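Local coordinates for protein glucose 1-dehydrogenase (Haloferax mediterranei, PDB 2B5W) that oxidises D-glucose and several other aldose sugars at a zinc-dependent active site, passing the electrons to NADP(+) or, less readily, to NAD(+), at residues Glu150-Thr155 against Leu189-Val194; Ile154-Leu159 against Glu310-Thr315. The protein carries 1 engineered substitution. All coordinates share one frame; numbering follows the deposited sequence.

Contact 1 (Glu150-Thr155 against Leu189-Val194); sequences EPISIT and LAMLKV. With NAP (NADP nicotinamide-adenine-dinucleotide phosphate), chain I.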
loop_
_atom_site.group_PDB
_atom_site.type_symbol
_atom_site.label_atom_id
_atom_site.label_comp_id
_atom_site.label_asym_id
_atom_site.label_seq_id
_atom_site.Cartn_x
_atom_site.Cartn_y
_atom_site.Cartn_z
ATOM N N GLU A 150 -18.356 16.178 4.427
ATOM C CA GLU A 150 -17.382 15.443 5.206
ATOM C C GLU A 150 -17.269 13.968 4.831
ATOM O O GLU A 150 -16.167 13.477 4.597
ATOM C CB GLU A 150 -17.597 15.652 6.737
ATOM C CG GLU A 150 -16.422 15.178 7.598
ATOM C CD GLU A 150 -16.450 13.721 7.953
ATOM O OE1 GLU A 150 -17.477 13.053 7.662
ATOM O OE2 GLU A 150 -15.448 13.186 8.513
ATOM N N PRO A 151 -18.355 13.190 4.744
ATOM C CA PRO A 151 -18.216 11.809 4.291
ATOM C C PRO A 151 -17.592 11.673 2.905
ATOM O O PRO A 151 -16.773 10.786 2.699
ATOM C CB PRO A 151 -19.663 11.286 4.288
ATOM C CG PRO A 151 -20.436 12.225 5.008
ATOM C CD PRO A 151 -19.701 13.495 5.256
ATOM N N ILE A 152 -17.995 12.528 1.966
ATOM C CA ILE A 152 -17.377 12.499 0.619
ATOM C C ILE A 152 -15.859 12.703 0.748
ATOM O O ILE A 152 -15.070 12.015 0.088
ATOM C CB ILE A 152 -18.022 13.514 -0.353
ATOM C CG1 ILE A 152 -19.494 13.144 -0.649
ATOM C CG2 ILE A 152 -17.245 13.543 -1.696
ATOM C CD1 ILE A 152 -20.255 14.205 -1.373
ATOM N N SER A 153 -15.472 13.637 1.616
ATOM C CA SER A 153 -14.046 13.946 1.831
ATOM C C SER A 153 -13.231 12.772 2.344
ATOM O O SER A 153 -12.033 12.666 2.031
ATOM C CB SER A 153 -13.864 15.180 2.744
ATOM O OG SER A 153 -14.014 14.899 4.110
ATOM N N ILE A 154 -13.839 11.945 3.189
ATOM C CA ILE A 154 -13.210 10.722 3.685
ATOM C C ILE A 154 -12.780 9.878 2.480
ATOM O O ILE A 154 -11.661 9.377 2.421
ATOM C CB ILE A 154 -14.148 9.941 4.622
ATOM C CG1 ILE A 154 -14.411 10.710 5.921
ATOM C CG2 ILE A 154 -13.612 8.553 4.841
ATOM C CD1 ILE A 154 -13.215 10.970 6.754
ATOM N N THR A 155 -13.690 9.670 1.535
ATOM C CA THR A 155 -13.369 8.924 0.339
ATOM C C THR A 155 -12.370 9.642 -0.539
ATOM O O THR A 155 -11.497 9.000 -1.109
ATOM C CB THR A 155 -14.663 8.593 -0.415
ATOM O OG1 THR A 155 -15.380 7.681 0.443
ATOM C CG2 THR A 155 -14.373 7.865 -1.724
ATOM N N LEU A 189 -19.552 4.240 -3.783
ATOM C CA LEU A 189 -19.903 3.587 -5.035
ATOM C C LEU A 189 -20.322 4.617 -6.113
ATOM O O LEU A 189 -19.906 4.512 -7.262
ATOM C CB LEU A 189 -20.999 2.560 -4.753
ATOM C CG LEU A 189 -21.454 1.691 -5.919
ATOM C CD1 LEU A 189 -20.371 0.781 -6.380
ATOM C CD2 LEU A 189 -22.728 0.928 -5.497
ATOM N N ALA A 190 -21.159 5.599 -5.754
ATOM C CA ALA A 190 -21.549 6.653 -6.665
ATOM C C ALA A 190 -20.364 7.514 -7.055
ATOM O O ALA A 190 -20.227 7.917 -8.221
ATOM C CB ALA A 190 -22.639 7.528 -6.064
ATOM N N MET A 191 -19.480 7.789 -6.100
ATOM C CA MET A 191 -18.256 8.501 -6.440
ATOM C C MET A 191 -17.381 7.739 -7.464
ATOM O O MET A 191 -16.826 8.317 -8.371
ATOM C CB MET A 191 -17.422 8.824 -5.201
ATOM C CG MET A 191 -18.143 9.733 -4.221
ATOM S SD MET A 191 -17.256 9.953 -2.669
ATOM C CE MET A 191 -15.696 10.662 -3.276
ATOM N N LEU A 192 -17.249 6.438 -7.303
ATOM C CA LEU A 192 -16.462 5.630 -8.213
ATOM C C LEU A 192 -17.093 5.619 -9.603
ATOM O O LEU A 192 -16.392 5.618 -10.596
ATOM C CB LEU A 192 -16.246 4.199 -7.678
ATOM C CG LEU A 192 -15.361 4.150 -6.437
ATOM C CD1 LEU A 192 -15.444 2.798 -5.752
ATOM C CD2 LEU A 192 -13.887 4.468 -6.769
ATOM N N LYS A 193 -18.418 5.677 -9.677
ATOM C CA LYS A 193 -19.061 5.690 -10.970
ATOM C C LYS A 193 -18.633 6.897 -11.788
ATOM O O LYS A 193 -18.555 6.831 -13.024
ATOM C CB LYS A 193 -20.579 5.695 -10.775
ATOM C CG LYS A 193 -21.368 5.584 -12.054
ATOM C CD LYS A 193 -22.833 5.433 -11.743
ATOM C CE LYS A 193 -23.703 5.401 -13.000
ATOM N NZ LYS A 193 -23.629 4.071 -13.605
ATOM N N VAL A 194 -18.418 8.035 -11.102
ATOM C CA VAL A 194 -18.054 9.268 -11.783
ATOM C C VAL A 194 -16.566 9.627 -11.724
ATOM O O VAL A 194 -16.154 10.675 -12.263
ATOM C CB VAL A 194 -18.933 10.494 -11.324
ATOM C CG1 VAL A 194 -20.385 10.212 -11.575
ATOM C CG2 VAL A 194 -18.681 10.854 -9.884
HETATM P PA NAP I . -22.170 1.193 8.644
HETATM O O1A NAP I . -22.190 0.442 9.887
HETATM O O2A NAP I . -23.429 2.046 8.426
HETATM O O5B NAP I . -22.035 0.236 7.397
HETATM C C5B NAP I . -21.286 -0.949 7.383
HETATM C C4B NAP I . -22.067 -1.816 6.421
HETATM O O4B NAP I . -21.283 -2.953 6.137
HETATM C C3B NAP I . -23.420 -2.296 6.980
HETATM O O3B NAP I . -24.519 -1.913 6.169
HETATM C C2B NAP I . -23.263 -3.816 7.049
HETATM O O2B NAP I . -24.405 -4.554 6.644
HETATM C C1B NAP I . -22.132 -4.079 6.083
HETATM N N9A NAP I . -21.379 -5.259 6.458
HETATM C C8A NAP I . -20.720 -5.476 7.646
HETATM N N7A NAP I . -20.153 -6.697 7.598
HETATM C C5A NAP I . -20.487 -7.281 6.399
HETATM C C6A NAP I . -20.206 -8.514 5.801
HETATM N N6A NAP I . -19.512 -9.486 6.429
HETATM N N1A NAP I . -20.699 -8.784 4.546
HETATM C C2A NAP I . -21.441 -7.849 3.855
HETATM N N3A NAP I . -21.732 -6.626 4.434
HETATM C C4A NAP I . -21.249 -6.348 5.670
HETATM O O3 NAP I . -20.997 2.271 8.648
HETATM P PN NAP I . -20.622 3.457 7.613
HETATM O O1N NAP I . -20.933 3.093 6.200
HETATM O O2N NAP I . -21.017 4.806 8.130
HETATM O O5D NAP I . -19.084 3.142 7.909
HETATM C C5D NAP I . -18.443 2.039 7.299
HETATM C C4D NAP I . -17.121 1.728 7.999
HETATM O O4D NAP I . -16.241 2.836 7.790
HETATM C C3D NAP I . -17.246 1.549 9.514
HETATM O O3D NAP I . -16.430 0.487 9.966
HETATM C C2D NAP I . -16.773 2.894 10.055
HETATM O O2D NAP I . -16.309 2.878 11.380
HETATM C C1D NAP I . -15.688 3.250 9.039
HETATM N N1N NAP I . -15.406 4.679 8.861
HETATM C C2N NAP I . -14.084 5.000 8.819
HETATM C C3N NAP I . -13.713 6.289 8.564
HETATM C C7N NAP I . -12.243 6.512 8.355
HETATM O O7N NAP I . -11.928 7.866 8.306
HETATM N N7N NAP I . -11.397 5.452 8.244
HETATM C C4N NAP I . -14.654 7.311 8.387
HETATM C C5N NAP I . -15.999 6.967 8.421
HETATM C C6N NAP I . -16.372 5.632 8.634
HETATM P P2B NAP I . -25.569 -5.022 7.722
HETATM O O1X NAP I . -26.287 -3.894 8.258
HETATM O O2X NAP I . -26.444 -5.966 6.871
HETATM O O3X NAP I . -24.904 -5.810 8.856
#
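The methyl end of Met-191 fits between Thr-155 and Ile-152, neighbours one helical turn apart. Met-191 CE lies 3.5 Å from Thr-155 CG2, slightly closer than ordinary van der Waals contact, and 3.6 Å from Ile-152 CG2. Its sulfur follows, with SD 3.7 Å from Thr-155 CB. Threonine and methionine meet tip to tip, whereas the isoleucine slants across the methionine chain. A bend at the thioether (chi3 59°) turns CE to where both methyls meet it.

In the next shell, Thr-155 OG1 is hydrogen-bonded to Tyr-247 OH and Thr-188 OG1, leaving the methyl branch to meet the sulfur. Elsewhere on the helix, Ile-154 CD1 stands 3.7 Å from NADP O7N, the carboxamide oxygen of the nicotinamide. Ser-153 OG donates to Glu-150 O at 2.6 Å and pairs also with Ser-304 OG. Glu-150 itself is a binding residue for both the catalytic zinc and the substrate.

This apolar packing joins the helix carrying that glutamate to helix 183-194, whose start lies in what is probably the glycine-rich motif of the Rossmann-type nucleotide-binding domain of zinc-containing alcohol dehydrogenases.

Contact 2 (Ile154-Leu159 against Glu310-Thr315); sequences ITEKAL and EAATVT. With K (potassium ion), chain F; NAP (NADP nicotinamide-adenine-dinucleotide phosphate), chain I.
Glu-156 and Thr-315 point at each other from opposite directions and meet in a hydrogen bond that ties two helices of the Rossmann-type coenzyme domain. Helix 149-164 precedes the first strand of the parallel sheet, and helix 306-318 follows strand 297-300 at the sheet's edge. The two segments cross almost at right angles (106°), their axes 9.4 Å apart at closest approach, and the backbones come nearest where Glu-156 CA is 6.8 Å from Ala-312 CA.

Thr-315 OG1 donates to Glu-156 OE2 at 2.6 Å, a short bond that uses the syn lone pair, on the side of the other carboxylate oxygen. The glutamate gets there by folding at its second torsion (chi2 -75°), which brings the carboxylate alongside the other helix. Ala-311 CB then rests over a flat face of that carboxylate, 3.9 Å from Glu-156 CD, while Glu-156 CG lies 4.0 Å from Ala-312 N. With Glu-156 cut back to an alanine, the Thr-315 hydroxyl would probably be left without this acceptor, and a gap would open beside Ala-311.

One residue along the first helix, Lys-157 forms a salt bridge with Asp-105 and also donates to the carbonyl of Val-302, so the neighbouring positions grip different parts of the protein. The threonine hydroxyl has a second task: while its O-H is donated to the carboxylate, Thr-315 OG1 also binds the potassium ion, 2.8 Å away.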
loop_
_atom_site.group_PDB
_atom_site.type_symbol
_atom_site.label_atom_id
_atom_site.label_comp_id
_atom_site.label_asym_id
_atom_site.label_seq_id
_atom_site.Cartn_x
_atom_site.Cartn_y
_atom_site.Cartn_z
ATOM N N ILE A 154 -13.839 11.945 3.189
ATOM C CA ILE A 154 -13.210 10.722 3.685
ATOM C C ILE A 154 -12.780 9.878 2.480
ATOM O O ILE A 154 -11.661 9.377 2.421
ATOM C CB ILE A 154 -14.148 9.941 4.622
ATOM C CG1 ILE A 154 -14.411 10.710 5.921
ATOM C CG2 ILE A 154 -13.612 8.553 4.841
ATOM C CD1 ILE A 154 -13.215 10.970 6.754
ATOM N N THR A 155 -13.690 9.670 1.535
ATOM C CA THR A 155 -13.369 8.924 0.339
ATOM C C THR A 155 -12.370 9.642 -0.539
ATOM O O THR A 155 -11.497 9.000 -1.109
ATOM C CB THR A 155 -14.663 8.593 -0.415
ATOM O OG1 THR A 155 -15.380 7.681 0.443
ATOM C CG2 THR A 155 -14.373 7.865 -1.724
ATOM N N GLU A 156 -12.478 10.946 -0.649
ATOM C CA GLU A 156 -11.517 11.674 -1.474
ATOM C C GLU A 156 -10.096 11.421 -0.943
ATOM O O GLU A 156 -9.173 11.243 -1.733
ATOM C CB GLU A 156 -11.804 13.160 -1.493
ATOM C CG GLU A 156 -13.114 13.590 -2.117
ATOM C CD GLU A 156 -13.179 13.550 -3.633
ATOM O OE1 GLU A 156 -12.189 13.169 -4.312
ATOM O OE2 GLU A 156 -14.243 13.912 -4.133
ATOM N N LYS A 157 -9.902 11.443 0.372
ATOM C CA LYS A 157 -8.570 11.185 0.899
ATOM C C LYS A 157 -8.133 9.747 0.620
ATOM O O LYS A 157 -7.010 9.497 0.191
ATOM C CB LYS A 157 -8.480 11.447 2.410
ATOM C CG LYS A 157 -7.106 11.041 2.972
ATOM C CD LYS A 157 -6.937 11.211 4.468
ATOM C CE LYS A 157 -5.699 10.443 4.945
ATOM N NZ LYS A 157 -5.404 10.730 6.348
ATOM N N ALA A 158 -9.015 8.777 0.881
ATOM C CA ALA A 158 -8.641 7.404 0.724
ATOM C C ALA A 158 -8.262 7.111 -0.717
ATOM O O ALA A 158 -7.304 6.394 -0.960
ATOM C CB ALA A 158 -9.759 6.461 1.217
ATOM N N LEU A 159 -9.028 7.637 -1.671
ATOM C CA LEU A 159 -8.717 7.439 -3.087
ATOM C C LEU A 159 -7.386 8.129 -3.401
ATOM O O LEU A 159 -6.564 7.596 -4.137
ATOM C CB LEU A 159 -9.831 7.971 -3.995
ATOM C CG LEU A 159 -11.201 7.313 -3.800
ATOM C CD1 LEU A 159 -12.228 7.868 -4.748
ATOM C CD2 LEU A 159 -11.136 5.817 -3.940
ATOM N N GLU A 310 -12.643 20.416 -0.366
ATOM C CA GLU A 310 -12.823 21.158 -1.620
ATOM C C GLU A 310 -13.137 20.234 -2.806
ATOM O O GLU A 310 -14.052 20.488 -3.575
ATOM C CB GLU A 310 -11.593 22.035 -1.920
ATOM C CG GLU A 310 -11.401 23.187 -0.956
ATOM C CD GLU A 310 -10.080 23.957 -1.208
ATOM O OE1 GLU A 310 -9.329 23.630 -2.127
ATOM O OE2 GLU A 310 -9.814 24.841 -0.399
ATOM N N ALA A 311 -12.400 19.122 -2.901
ATOM C CA ALA A 311 -12.591 18.144 -3.953
ATOM C C ALA A 311 -13.996 17.578 -3.857
ATOM O O ALA A 311 -14.665 17.403 -4.869
ATOM C CB ALA A 311 -11.574 17.060 -3.874
ATOM N N ALA A 312 -14.455 17.343 -2.628
ATOM C CA ALA A 312 -15.834 16.849 -2.407
ATOM C C ALA A 312 -16.897 17.729 -3.002
ATOM O O ALA A 312 -17.918 17.219 -3.478
ATOM C CB ALA A 312 -16.106 16.652 -0.899
ATOM N N THR A 313 -16.732 19.063 -2.972
ATOM C CA THR A 313 -17.715 19.947 -3.570
ATOM C C THR A 313 -17.888 19.722 -5.061
ATOM O O THR A 313 -19.006 19.804 -5.595
ATOM C CB THR A 313 -17.506 21.455 -3.283
ATOM O OG1 THR A 313 -16.309 21.963 -3.966
ATOM C CG2 THR A 313 -17.334 21.697 -1.786
ATOM N N VAL A 314 -16.769 19.487 -5.764
ATOM C CA VAL A 314 -16.809 19.224 -7.177
ATOM C C VAL A 314 -17.443 17.845 -7.460
ATOM O O VAL A 314 -18.298 17.718 -8.333
ATOM C CB VAL A 314 -15.359 19.315 -7.745
ATOM C CG1 VAL A 314 -15.306 18.886 -9.212
ATOM C CG2 VAL A 314 -14.832 20.738 -7.634
ATOM N N THR A 315 -17.035 16.849 -6.694
ATOM C CA THR A 315 -17.596 15.519 -6.855
ATOM C C THR A 315 -19.096 15.523 -6.596
ATOM O O THR A 315 -19.880 14.923 -7.332
ATOM C CB THR A 315 -16.882 14.566 -5.945
ATOM O OG1 THR A 315 -15.507 14.430 -6.362
ATOM C CG2 THR A 315 -17.517 13.132 -6.018
HETATM K K K F . -14.302 13.093 -8.545
HETATM P PA NAP I . -22.170 1.193 8.644
HETATM O O1A NAP I . -22.190 0.442 9.887
HETATM O O2A NAP I . -23.429 2.046 8.426
HETATM O O5B NAP I . -22.035 0.236 7.397
HETATM C C5B NAP I . -21.286 -0.949 7.383
HETATM C C4B NAP I . -22.067 -1.816 6.421
HETATM O O4B NAP I . -21.283 -2.953 6.137
HETATM C C3B NAP I . -23.420 -2.296 6.980
HETATM O O3B NAP I . -24.519 -1.913 6.169
HETATM C C2B NAP I . -23.263 -3.816 7.049
HETATM O O2B NAP I . -24.405 -4.554 6.644
HETATM C C1B NAP I . -22.132 -4.079 6.083
HETATM N N9A NAP I . -21.379 -5.259 6.458
HETATM C C8A NAP I . -20.720 -5.476 7.646
HETATM N N7A NAP I . -20.153 -6.697 7.598
HETATM C C5A NAP I . -20.487 -7.281 6.399
HETATM C C6A NAP I . -20.206 -8.514 5.801
HETATM N N6A NAP I . -19.512 -9.486 6.429
HETATM N N1A NAP I . -20.699 -8.784 4.546
HETATM C C2A NAP I . -21.441 -7.849 3.855
HETATM N N3A NAP I . -21.732 -6.626 4.434
HETATM C C4A NAP I . -21.249 -6.348 5.670
HETATM O O3 NAP I . -20.997 2.271 8.648
HETATM P PN NAP I . -20.622 3.457 7.613
HETATM O O1N NAP I . -20.933 3.093 6.200
HETATM O O2N NAP I . -21.017 4.806 8.130
HETATM O O5D NAP I . -19.084 3.142 7.909
HETATM C C5D NAP I . -18.443 2.039 7.299
HETATM C C4D NAP I . -17.121 1.728 7.999
HETATM O O4D NAP I . -16.241 2.836 7.790
HETATM C C3D NAP I . -17.246 1.549 9.514
HETATM O O3D NAP I . -16.430 0.487 9.966
HETATM C C2D NAP I . -16.773 2.894 10.055
HETATM O O2D NAP I . -16.309 2.878 11.380
HETATM C C1D NAP I . -15.688 3.250 9.039
HETATM N N1N NAP I . -15.406 4.679 8.861
HETATM C C2N NAP I . -14.084 5.000 8.819
HETATM C C3N NAP I . -13.713 6.289 8.564
HETATM C C7N NAP I . -12.243 6.512 8.355
HETATM O O7N NAP I . -11.928 7.866 8.306
HETATM N N7N NAP I . -11.397 5.452 8.244
HETATM C C4N NAP I . -14.654 7.311 8.387
HETATM C C5N NAP I . -15.999 6.967 8.421
HETATM C C6N NAP I . -16.372 5.632 8.634
HETATM P P2B NAP I . -25.569 -5.022 7.722
HETATM O O1X NAP I . -26.287 -3.894 8.258
HETATM O O2X NAP I . -26.444 -5.966 6.871
HETATM O O3X NAP I . -24.904 -5.810 8.856
#

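Contacts 1 and 2 lie side by side on helix 149-164, their centres about 6 Å apart, and overlap at Ile-154 and Thr-155. Along the chain that helix comes first, then helix 183-194 after strand 175-179, and much later helix 306-318 after the last strand of the parallel sheet. The two partner helices also meet one another, with Met-191 CG 3.9 Å from Thr-315 CG2, while Ile-152 CG2 of the shared helix packs 3.4 Å from Ala-312 CB. The result is a three-helix junction joining early and late parts of the coenzyme domain, on the helix that carries Glu-150, a binding residue for the catalytic zinc and the substrate, and reaches the nicotinamide elsewhere, through Ile-154.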